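Local coordinates for protein ammonium transporter (Kuenenia stuttgartiensis, PDB 6EU6) that probably senses extracellular ammonium as a membrane-embedded, trimeric relative of the ammonium transporters and passes the signal to a histidine kinase, at residues 37-46 with 394-402; 110-119 with 177-188. One frame throughout, in Å; residues are numbered along the deposited sequence.

Contact 1 (37-46 with 394-402). With LMT (dodecyl-beta-D-maltoside), chain E; SO4 (sulfate ion), chain H.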
loop_
_atom_site.group_PDB
_atom_site.type_symbol
_atom_site.label_atom_id
_atom_site.label_comp_id
_atom_site.label_asym_id
_atom_site.label_seq_id
_atom_site.Cartn_x
_atom_site.Cartn_y
_atom_site.Cartn_z
ATOM N N SER A 37 -19.859 -12.590 -6.643
ATOM C CA SER A 37 -18.883 -12.731 -7.693
ATOM C C SER A 37 -19.336 -12.218 -9.082
ATOM O O SER A 37 -18.573 -11.514 -9.759
ATOM C CB SER A 37 -18.412 -14.196 -7.698
ATOM O OG SER A 37 -18.147 -14.525 -8.995
ATOM N N LYS A 38 -20.602 -12.421 -9.478
ATOM C CA LYS A 38 -21.117 -11.879 -10.752
ATOM C C LYS A 38 -21.205 -10.359 -10.924
ATOM O O LYS A 38 -21.539 -9.843 -12.039
ATOM C CB LYS A 38 -22.498 -12.466 -11.036
ATOM C CG LYS A 38 -23.543 -12.045 -10.046
ATOM C CD LYS A 38 -24.861 -12.735 -10.327
ATOM C CE LYS A 38 -25.878 -12.281 -9.338
ATOM N NZ LYS A 38 -27.164 -12.921 -9.625
ATOM N N ASN A 39 -21.007 -9.633 -9.842
ATOM C CA ASN A 39 -21.073 -8.188 -9.868
ATOM C C ASN A 39 -19.756 -7.469 -9.594
ATOM O O ASN A 39 -19.753 -6.246 -9.482
ATOM C CB ASN A 39 -22.086 -7.744 -8.788
ATOM C CG ASN A 39 -23.513 -8.141 -9.149
ATOM O OD1 ASN A 39 -23.928 -8.008 -10.275
ATOM N ND2 ASN A 39 -24.249 -8.658 -8.176
ATOM N N ALA A 40 -18.671 -8.238 -9.379
ATOM C CA ALA A 40 -17.376 -7.721 -8.954
ATOM C C ALA A 40 -16.827 -6.695 -9.916
ATOM O O ALA A 40 -16.225 -5.723 -9.500
ATOM C CB ALA A 40 -16.379 -8.862 -8.888
ATOM N N ILE A 41 -17.057 -6.895 -11.222
ATOM C CA ILE A 41 -16.611 -5.924 -12.220
ATOM C C ILE A 41 -17.305 -4.610 -12.013
ATOM O O ILE A 41 -16.616 -3.543 -12.062
ATOM C CB ILE A 41 -16.781 -6.462 -13.695
ATOM C CG1 ILE A 41 -15.958 -7.768 -13.870
ATOM C CG2 ILE A 41 -16.319 -5.414 -14.710
ATOM C CD1 ILE A 41 -16.235 -8.503 -15.201
ATOM N N SER A 42 -18.638 -4.589 -11.835
ATOM C CA SER A 42 -19.321 -3.309 -11.804
ATOM C C SER A 42 -18.864 -2.543 -10.565
ATOM O O SER A 42 -18.741 -1.349 -10.575
ATOM C CB SER A 42 -20.852 -3.386 -11.719
ATOM O OG SER A 42 -21.233 -4.132 -10.598
ATOM N N ILE A 43 -18.702 -3.233 -9.451
ATOM C CA ILE A 43 -18.373 -2.536 -8.254
ATOM C C ILE A 43 -16.913 -2.000 -8.303
ATOM O O ILE A 43 -16.639 -0.894 -7.820
ATOM C CB ILE A 43 -18.844 -3.330 -7.000
ATOM C CG1 ILE A 43 -18.889 -2.417 -5.773
ATOM C CG2 ILE A 43 -18.015 -4.552 -6.787
ATOM C CD1 ILE A 43 -20.021 -1.380 -5.769
ATOM N N ALA A 44 -15.988 -2.723 -8.924
ATOM C CA ALA A 44 -14.628 -2.214 -9.056
ATOM C C ALA A 44 -14.636 -0.924 -9.870
ATOM O O ALA A 44 -14.036 0.097 -9.493
ATOM C CB ALA A 44 -13.697 -3.248 -9.700
ATOM N N LEU A 45 -15.371 -0.939 -10.958
ATOM C CA LEU A 45 -15.444 0.205 -11.843
ATOM C C LEU A 45 -16.141 1.430 -11.258
ATOM O O LEU A 45 -15.689 2.547 -11.519
ATOM C CB LEU A 45 -16.113 -0.171 -13.147
ATOM C CG LEU A 45 -15.252 -1.205 -13.876
ATOM C CD1 LEU A 45 -15.992 -1.596 -15.143
ATOM C CD2 LEU A 45 -13.839 -0.725 -14.200
ATOM N N ARG A 46 -17.242 1.234 -10.503
ATOM C CA ARG A 46 -17.912 2.362 -9.846
ATOM C C ARG A 46 -16.982 3.061 -8.869
ATOM O O ARG A 46 -16.952 4.298 -8.772
ATOM C CB ARG A 46 -19.220 1.900 -9.169
ATOM C CG ARG A 46 -20.281 1.571 -10.199
ATOM C CD ARG A 46 -21.346 0.693 -9.608
ATOM N NE ARG A 46 -22.281 0.322 -10.644
ATOM C CZ ARG A 46 -23.539 -0.069 -10.461
ATOM N NH1 ARG A 46 -24.089 -0.210 -9.230
ATOM N NH2 ARG A 46 -24.276 -0.274 -11.550
ATOM N N GLU A 394 -31.140 -8.392 -15.543
ATOM C CA GLU A 394 -29.794 -7.916 -15.348
ATOM C C GLU A 394 -29.260 -8.149 -13.922
ATOM O O GLU A 394 -28.125 -8.643 -13.661
ATOM C CB GLU A 394 -29.841 -6.478 -15.749
ATOM C CG GLU A 394 -28.582 -5.771 -15.578
ATOM C CD GLU A 394 -28.577 -4.552 -16.427
ATOM O OE1 GLU A 394 -29.712 -4.080 -16.896
ATOM O OE2 GLU A 394 -27.378 -4.164 -16.603
ATOM N N GLU A 395 -30.146 -7.926 -12.973
ATOM C CA GLU A 395 -29.801 -8.186 -11.612
ATOM C C GLU A 395 -29.475 -9.647 -11.346
ATOM O O GLU A 395 -28.508 -9.943 -10.667
ATOM C CB GLU A 395 -30.890 -7.612 -10.747
ATOM C CG GLU A 395 -30.620 -7.785 -9.288
ATOM C CD GLU A 395 -31.666 -7.138 -8.396
ATOM O OE1 GLU A 395 -32.622 -6.467 -8.889
ATOM O OE2 GLU A 395 -31.488 -7.324 -7.170
ATOM N N LYS A 396 -30.202 -10.594 -11.958
ATOM C CA LYS A 396 -29.932 -12.041 -11.736
ATOM C C LYS A 396 -28.731 -12.483 -12.535
ATOM O O LYS A 396 -27.929 -13.220 -12.044
ATOM C CB LYS A 396 -31.145 -12.884 -12.140
ATOM C CG LYS A 396 -32.346 -12.658 -11.243
ATOM C CD LYS A 396 -33.640 -13.081 -11.910
ATOM C CE LYS A 396 -34.801 -12.265 -11.387
ATOM N NZ LYS A 396 -36.041 -12.625 -12.123
ATOM N N ARG A 397 -28.574 -11.972 -13.750
ATOM C CA ARG A 397 -27.428 -12.332 -14.552
ATOM C C ARG A 397 -26.136 -11.741 -13.957
ATOM O O ARG A 397 -25.093 -12.329 -14.044
ATOM C CB ARG A 397 -27.615 -11.798 -15.957
ATOM C CG ARG A 397 -27.161 -12.768 -17.038
ATOM C CD ARG A 397 -28.103 -12.705 -18.234
ATOM N NE ARG A 397 -28.262 -11.320 -18.684
ATOM C CZ ARG A 397 -29.405 -10.778 -19.104
ATOM N NH1 ARG A 397 -29.440 -9.496 -19.474
ATOM N NH2 ARG A 397 -30.515 -11.504 -19.150
ATOM N N GLY A 398 -26.199 -10.546 -13.392
ATOM C CA GLY A 398 -24.993 -9.901 -12.933
ATOM C C GLY A 398 -24.751 -8.635 -13.709
ATOM O O GLY A 398 -25.004 -8.578 -14.914
ATOM N N LEU A 399 -24.250 -7.608 -13.048
ATOM C CA LEU A 399 -23.977 -6.348 -13.710
ATOM C C LEU A 399 -22.756 -6.437 -14.594
ATOM O O LEU A 399 -22.531 -5.597 -15.433
ATOM C CB LEU A 399 -23.837 -5.218 -12.728
ATOM C CG LEU A 399 -25.054 -4.962 -11.882
ATOM C CD1 LEU A 399 -24.786 -3.840 -10.935
ATOM C CD2 LEU A 399 -26.194 -4.574 -12.766
ATOM N N ASN A 400 -21.965 -7.470 -14.392
ATOM C CA ASN A 400 -20.790 -7.698 -15.242
ATOM C C ASN A 400 -21.299 -8.176 -16.596
ATOM O O ASN A 400 -21.236 -9.360 -16.873
ATOM C CB ASN A 400 -19.905 -8.815 -14.670
ATOM C CG ASN A 400 -19.425 -8.540 -13.257
ATOM O OD1 ASN A 400 -19.645 -7.475 -12.713
ATOM N ND2 ASN A 400 -18.771 -9.522 -12.666
ATOM N N VAL A 401 -21.779 -7.289 -17.461
ATOM C CA VAL A 401 -22.393 -7.788 -18.682
ATOM C C VAL A 401 -21.527 -7.597 -19.892
ATOM O O VAL A 401 -21.104 -8.551 -20.477
ATOM C CB VAL A 401 -23.804 -7.227 -18.910
ATOM C CG1 VAL A 401 -24.639 -8.259 -19.659
ATOM C CG2 VAL A 401 -24.487 -6.889 -17.597
ATOM N N ALA A 402 -21.242 -6.361 -20.230
ATOM C CA ALA A 402 -20.387 -6.080 -21.360
ATOM C C ALA A 402 -19.086 -6.862 -21.464
ATOM O O ALA A 402 -18.775 -7.244 -22.582
ATOM C CB ALA A 402 -20.125 -4.598 -21.497
HETATM C C1B LMT E . -29.479 0.491 -16.086
HETATM C C2B LMT E . -29.872 -0.860 -16.769
HETATM C C3B LMT E . -31.010 -0.637 -17.756
HETATM C C4B LMT E . -32.135 -0.067 -16.942
HETATM C C5B LMT E . -31.773 1.274 -16.361
HETATM C C6B LMT E . -33.010 1.854 -15.654
HETATM O O1B LMT E . -29.001 1.405 -17.066
HETATM O O2B LMT E . -28.790 -1.423 -17.523
HETATM O O3B LMT E . -31.513 -1.822 -18.389
HETATM O "O4'" LMT E . -33.303 0.068 -17.761
HETATM O O5B LMT E . -30.617 1.116 -15.490
HETATM O O6B LMT E . -33.921 0.836 -15.105
HETATM C "C1'" LMT E . -25.671 3.488 -18.272
HETATM C "C2'" LMT E . -25.543 2.093 -17.793
HETATM C "C3'" LMT E . -26.824 1.390 -17.788
HETATM C "C4'" LMT E . -27.754 2.057 -16.880
HETATM C "C5'" LMT E . -27.808 3.561 -17.240
HETATM C "C6'" LMT E . -28.635 4.311 -16.218
HETATM O "O1'" LMT E . -24.400 4.099 -18.294
HETATM O "O2'" LMT E . -24.747 1.360 -18.682
HETATM O "O3'" LMT E . -26.703 0.060 -17.321
HETATM O "O5'" LMT E . -26.524 4.155 -17.357
HETATM O "O6'" LMT E . -28.317 4.029 -14.841
HETATM C C1 LMT E . -24.456 5.470 -18.773
HETATM C C2 LMT E . -23.035 6.020 -18.968
HETATM C C3 LMT E . -22.987 7.517 -19.256
HETATM C C4 LMT E . -21.545 8.046 -19.457
HETATM C C5 LMT E . -21.067 8.981 -18.339
HETATM C C6 LMT E . -20.299 10.237 -18.744
HETATM C C7 LMT E . -19.528 10.794 -17.530
HETATM C C8 LMT E . -19.796 12.260 -17.207
HETATM C C9 LMT E . -19.026 12.800 -15.973
HETATM C C10 LMT E . -18.995 14.369 -15.875
HETATM C C11 LMT E . -19.152 15.042 -14.468
HETATM C C12 LMT E . -17.938 15.778 -13.864
HETATM S S SO4 H . -22.380 -0.838 -14.227
HETATM O O1 SO4 H . -21.332 -1.827 -14.214
HETATM O O2 SO4 H . -23.677 -1.542 -13.951
HETATM O O3 SO4 H . -22.434 -0.198 -15.560
HETATM O O4 SO4 H . -21.976 0.243 -13.294
HETATM O O HOH W 1 -27.205 -8.516 -8.810
#
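The K38 side-chain nitrogen NZ meets two backbone carbonyls at the C-terminal end of helix 392-397: K396 O at 2.6 Å and, by a weak bond, E395 O at 3.4 Å. Extended beyond CG, the lysine brings its charge to the negative end of the short helix dipole, which probably strengthens the grip. The contact docks this C-terminal helix of the Amt fold and the tail behind it on the loop that leads into helix 40-67. G398 leaves the helix with positive phi (116°), and the chain turns so that L399 N donates almost straight (172°) to N39 OD1 at 2.8 Å. The other end of the N39 amide is also held, ND2 donating to E117 OE1 and to a water that itself donates to E395 O, so its rotation is fixed. The side chain of N400, the centre of an inverse gamma turn, runs obliquely to that of I41, N400 CB 3.7 Å from I41 CD1, while N400 OD1 accepts from S42 N at 3.2 Å. S42 OG, set between its own backbone N and carbonyl carbon (chi1 56°), turns back to N39 O at 2.8 Å, sharing that oxygen with I43 N. L399 CB packs on this serine, and L399 CD1 lies 3.7 Å from R46 NH2. A sulfate ion, probably from the crystallisation liquor, puts its O4 at the in-plane edge of the R46 guanidinium, accepting from R46 NE at 2.7 Å.

Contact 2 (110-119 with 177-188). With ZDM (nonyl 4-O-alpha-D-glucopyranosyl-beta-D-glucopyranoside), chain D.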
loop_
_atom_site.group_PDB
_atom_site.type_symbol
_atom_site.label_atom_id
_atom_site.label_comp_id
_atom_site.label_asym_id
_atom_site.label_seq_id
_atom_site.Cartn_x
_atom_site.Cartn_y
_atom_site.Cartn_z
ATOM N N ILE A 110 -18.551 6.020 -0.034
ATOM C CA ILE A 110 -19.422 5.253 0.845
ATOM C C ILE A 110 -20.699 4.777 0.098
ATOM O O ILE A 110 -21.161 3.626 0.233
ATOM C CB ILE A 110 -19.820 6.099 2.083
ATOM C CG1 ILE A 110 -18.561 6.286 2.937
ATOM C CG2 ILE A 110 -20.901 5.407 2.920
ATOM C CD1 ILE A 110 -18.554 7.426 3.958
ATOM N N LEU A 111 -21.273 5.678 -0.703
ATOM C CA LEU A 111 -22.460 5.383 -1.482
ATOM C C LEU A 111 -22.391 4.055 -2.182
ATOM O O LEU A 111 -23.355 3.326 -2.204
ATOM C CB LEU A 111 -22.596 6.484 -2.570
ATOM C CG LEU A 111 -23.756 6.332 -3.559
ATOM C CD1 LEU A 111 -25.123 6.323 -2.848
ATOM C CD2 LEU A 111 -23.725 7.449 -4.548
ATOM N N THR A 112 -21.318 3.812 -2.940
ATOM C CA THR A 112 -21.344 2.691 -3.887
ATOM C C THR A 112 -21.647 1.351 -3.243
ATOM O O THR A 112 -22.364 0.514 -3.809
ATOM C CB THR A 112 -20.085 2.543 -4.730
ATOM O OG1 THR A 112 -18.992 2.221 -3.870
ATOM C CG2 THR A 112 -19.812 3.812 -5.481
ATOM N N GLY A 113 -21.149 1.118 -2.058
ATOM C CA GLY A 113 -21.368 -0.182 -1.459
ATOM C C GLY A 113 -22.784 -0.368 -0.958
ATOM O O GLY A 113 -23.273 -1.492 -0.882
ATOM N N ALA A 114 -23.429 0.714 -0.570
ATOM C CA ALA A 114 -24.806 0.640 -0.055
ATOM C C ALA A 114 -25.806 0.314 -1.179
ATOM O O ALA A 114 -26.771 -0.433 -0.978
ATOM C CB ALA A 114 -25.150 1.925 0.604
ATOM N N ILE A 115 -25.540 0.795 -2.390
ATOM C CA ILE A 115 -26.454 0.481 -3.533
ATOM C C ILE A 115 -25.900 -0.488 -4.578
ATOM O O ILE A 115 -26.433 -0.651 -5.689
ATOM C CB ILE A 115 -26.964 1.766 -4.177
ATOM C CG1 ILE A 115 -25.842 2.581 -4.730
ATOM C CG2 ILE A 115 -27.762 2.561 -3.123
ATOM C CD1 ILE A 115 -26.281 3.793 -5.546
ATOM N N ALA A 116 -24.836 -1.189 -4.211
ATOM C CA ALA A 116 -24.257 -2.163 -5.097
ATOM C C ALA A 116 -25.240 -3.271 -5.513
ATOM O O ALA A 116 -26.199 -3.638 -4.768
ATOM C CB ALA A 116 -23.038 -2.801 -4.451
ATOM N N GLU A 117 -24.954 -3.850 -6.686
ATOM C CA GLU A 117 -25.635 -5.096 -7.145
ATOM C C GLU A 117 -26.976 -4.886 -7.854
ATOM O O GLU A 117 -27.347 -5.749 -8.628
ATOM C CB GLU A 117 -25.790 -6.200 -6.031
ATOM C CG GLU A 117 -24.525 -6.361 -5.171
ATOM C CD GLU A 117 -24.189 -7.803 -4.903
ATOM O OE1 GLU A 117 -23.249 -8.360 -5.489
ATOM O OE2 GLU A 117 -24.890 -8.392 -4.090
ATOM N N ARG A 118 -27.621 -3.736 -7.672
ATOM C CA ARG A 118 -28.935 -3.537 -8.291
ATOM C C ARG A 118 -29.244 -2.120 -8.710
ATOM O O ARG A 118 -30.203 -1.894 -9.433
ATOM C CB ARG A 118 -30.039 -4.125 -7.431
ATOM C CG ARG A 118 -30.522 -3.236 -6.263
ATOM C CD ARG A 118 -29.484 -3.084 -5.154
ATOM N NE ARG A 118 -30.070 -2.533 -3.925
ATOM C CZ ARG A 118 -29.432 -2.216 -2.812
ATOM N NH1 ARG A 118 -28.130 -2.466 -2.698
ATOM N NH2 ARG A 118 -30.074 -1.680 -1.798
ATOM N N SER A 119 -28.440 -1.158 -8.299
ATOM C CA SER A 119 -28.551 0.147 -8.835
ATOM C C SER A 119 -27.884 0.194 -10.191
ATOM O O SER A 119 -26.916 -0.590 -10.474
ATOM C CB SER A 119 -27.966 1.177 -7.882
ATOM O OG SER A 119 -26.581 1.052 -7.739
ATOM N N PHE A 177 -26.429 9.678 3.251
ATOM C CA PHE A 177 -26.664 9.760 1.826
ATOM C C PHE A 177 -26.801 8.382 1.209
ATOM O O PHE A 177 -27.734 8.125 0.447
ATOM C CB PHE A 177 -25.530 10.534 1.168
ATOM C CG PHE A 177 -25.782 10.870 -0.278
ATOM C CD1 PHE A 177 -26.825 11.716 -0.652
ATOM C CD2 PHE A 177 -24.977 10.318 -1.288
ATOM C CE1 PHE A 177 -27.071 12.001 -2.006
ATOM C CE2 PHE A 177 -25.197 10.636 -2.620
ATOM C CZ PHE A 177 -26.270 11.462 -2.982
ATOM N N ALA A 178 -25.906 7.471 1.586
ATOM C CA ALA A 178 -25.988 6.112 1.160
ATOM C C ALA A 178 -27.342 5.538 1.640
ATOM O O ALA A 178 -27.947 4.748 0.939
ATOM C CB ALA A 178 -24.849 5.283 1.764
ATOM N N MET A 179 -27.754 5.849 2.872
ATOM C CA MET A 179 -28.970 5.235 3.374
ATOM C C MET A 179 -30.215 5.663 2.538
ATOM O O MET A 179 -31.068 4.816 2.220
ATOM C CB MET A 179 -29.228 5.609 4.824
ATOM C CG MET A 179 -30.519 5.015 5.337
ATOM S SD MET A 179 -30.624 5.307 7.114
ATOM C CE MET A 179 -31.538 6.781 7.163
ATOM N N ALA A 180 -30.297 6.950 2.202
ATOM C CA ALA A 180 -31.327 7.389 1.291
ATOM C C ALA A 180 -31.268 6.686 -0.031
ATOM O O ALA A 180 -32.293 6.300 -0.627
ATOM C CB ALA A 180 -31.239 8.898 1.074
ATOM N N ALA A 181 -30.063 6.589 -0.573
ATOM C CA ALA A 181 -29.927 5.900 -1.855
ATOM C C ALA A 181 -30.376 4.398 -1.764
ATOM O O ALA A 181 -31.101 3.902 -2.653
ATOM C CB ALA A 181 -28.491 6.036 -2.367
ATOM N N ALA A 182 -30.008 3.689 -0.680
ATOM C CA ALA A 182 -30.385 2.316 -0.556
ATOM C C ALA A 182 -31.935 2.163 -0.479
ATOM O O ALA A 182 -32.521 1.176 -0.951
ATOM C CB ALA A 182 -29.762 1.689 0.674
ATOM N N ILE A 183 -32.553 3.109 0.173
ATOM C CA ILE A 183 -34.010 3.121 0.321
ATOM C C ILE A 183 -34.692 3.342 -1.015
ATOM O O ILE A 183 -35.562 2.607 -1.391
ATOM C CB ILE A 183 -34.489 4.205 1.313
ATOM C CG1 ILE A 183 -34.239 3.710 2.723
ATOM C CG2 ILE A 183 -36.016 4.413 1.240
ATOM C CD1 ILE A 183 -34.405 4.789 3.786
ATOM N N MET A 184 -34.282 4.357 -1.737
ATOM C CA MET A 184 -34.881 4.673 -3.000
ATOM C C MET A 184 -34.582 3.631 -4.050
ATOM O O MET A 184 -35.409 3.411 -4.926
ATOM C CB MET A 184 -34.410 6.073 -3.400
ATOM C CG MET A 184 -34.922 7.159 -2.452
ATOM S SD MET A 184 -36.765 7.137 -2.473
ATOM C CE MET A 184 -36.976 7.455 -4.198
ATOM N N VAL A 185 -33.421 2.972 -4.019
ATOM C CA VAL A 185 -33.150 1.884 -4.988
ATOM C C VAL A 185 -33.990 0.602 -4.658
ATOM O O VAL A 185 -34.448 -0.137 -5.535
ATOM C CB VAL A 185 -31.637 1.570 -4.991
ATOM C CG1 VAL A 185 -31.351 0.276 -5.713
ATOM C CG2 VAL A 185 -30.851 2.721 -5.579
ATOM N N GLY A 186 -34.115 0.326 -3.379
ATOM C CA GLY A 186 -34.833 -0.811 -2.888
ATOM C C GLY A 186 -33.903 -1.979 -2.691
ATOM O O GLY A 186 -32.760 -1.964 -3.150
ATOM N N PRO A 187 -34.402 -3.028 -2.060
ATOM C CA PRO A 187 -33.534 -4.192 -1.800
ATOM C C PRO A 187 -33.180 -5.015 -2.998
ATOM O O PRO A 187 -33.808 -4.954 -4.063
ATOM C CB PRO A 187 -34.359 -5.066 -0.821
ATOM C CG PRO A 187 -35.602 -4.244 -0.503
ATOM C CD PRO A 187 -35.778 -3.247 -1.606
ATOM N N ARG A 188 -32.134 -5.792 -2.845
ATOM C CA ARG A 188 -31.800 -6.719 -3.901
ATOM C C ARG A 188 -32.991 -7.712 -4.030
ATOM O O ARG A 188 -33.638 -8.084 -3.032
ATOM C CB ARG A 188 -30.473 -7.446 -3.573
ATOM C CG ARG A 188 -29.228 -6.546 -3.636
ATOM C CD ARG A 188 -27.982 -7.247 -3.159
ATOM N NE ARG A 188 -28.035 -7.318 -1.686
ATOM C CZ ARG A 188 -27.076 -7.824 -0.911
ATOM N NH1 ARG A 188 -25.910 -8.240 -1.419
ATOM N NH2 ARG A 188 -27.247 -7.786 0.367
HETATM C C1 ZDM D . -39.836 -0.508 4.964
HETATM O O1 ZDM D . -40.091 -5.302 1.629
HETATM C C2 ZDM D . -40.293 -1.962 4.709
HETATM O O2 ZDM D . -40.235 -8.522 3.484
HETATM C C3 ZDM D . -39.791 -2.732 3.449
HETATM O O3 ZDM D . -42.753 -4.529 4.202
HETATM C C4 ZDM D . -38.763 -1.926 2.640
HETATM O O4 ZDM D . -41.848 -7.036 5.019
HETATM C C5 ZDM D . -42.098 -5.332 3.208
HETATM O O5 ZDM D . -39.192 -0.580 2.599
HETATM C C6 ZDM D . -39.184 0.241 3.761
HETATM O O6 ZDM D . -38.603 -6.797 -0.166
HETATM C C7 ZDM D . -41.246 -6.397 3.887
HETATM O O7 ZDM D . -40.883 -3.150 2.599
HETATM C C8 ZDM D . -40.826 -7.388 2.827
HETATM C C9 ZDM D . -39.831 -6.687 1.885
HETATM C C10 ZDM D . -41.032 -4.563 2.454
HETATM C C11 ZDM D . -39.765 -7.318 0.500
HETATM O O16 ZDM D . -37.878 0.868 3.759
HETATM C C18 ZDM D . -37.213 1.442 4.885
HETATM C C19 ZDM D . -37.982 2.565 5.549
HETATM C C22 ZDM D . -37.089 3.716 5.983
HETATM C C25 ZDM D . -36.992 3.860 7.488
HETATM C C28 ZDM D . -35.918 4.859 7.942
HETATM C C31 ZDM D . -36.439 6.280 8.080
HETATM C C34 ZDM D . -35.637 7.096 9.069
HETATM O O49 ZDM D . -39.148 -0.489 6.230
HETATM O O55 ZDM D . -41.706 -1.874 4.692
HETATM C C57 ZDM D . -38.652 -2.394 1.182
HETATM O O61 ZDM D . -38.150 -3.731 1.164
HETATM O O HOH W 2 -32.728 -1.383 0.224
#
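At the edge of the R118 guanidinium, G186 O lies in the plane and is gripped by two nitrogens: R118 NE at 2.9 Å, nearly in line with the carbonyl, and R118 NH2 at 3.0 Å, from above the carbonyl plane. A116 O accepts from NH1 in the same guanidinium plane, A114 O also accepts from NH1 but is tilted out of it, and NH2 serves D317 O, so the buried group's orientation is fixed. V185 CG1 approaches obliquely, 3.6 Å from R118 NE. R188 NH1 forms a salt bridge with E117 OE2 at 2.9 Å, on the anti side and tilted out of the carboxylate plane; the two flat groups are turned 57° apart. R188 NH2 pairs with D317, and E117 OE1 takes Q36 N. These arginines tie together the loops that follow two Amt-fold helices; I183 and P187 line the pocket of the maltoside detergent ZDM. Toward the N-terminal ends of both segments, helices 110-114 and 177-185 cross at -29° with axes 8.5 Å apart, a closeness allowed by alanines: A114 CB meets A178 CB at 3.6 Å, and L111 CD1 presses tightly on A181 CB at 3.4 Å. Helices 353-385 and 121-144 enclose F177, and helix 40-67 covers T112 and A116.

How the contacts relate
From the N terminus, the chain leaves helix 2-34, enters contact 1 at 37-46, and runs through helix 40-67 to helix 93-114, whose last turn and following loop form 110-119. Fifty-seven residues later, 177-188 closes contact 2. Only after the remaining long helices does 394-402 close contact 1, so contact 2 is nested inside its loop. Contact 1 ties the C-terminal tail to the start of helix 40-67; contact 2 joins the ends of helices 93-114 and 167-185. Their centres lie about 15 Å apart and they touch: R46 NH2 probably bonds to S119 O, while E395 OE2, which accepts from I189 N, also packs against R118 and R188, joining helix 392-397 to both segments of contact 2.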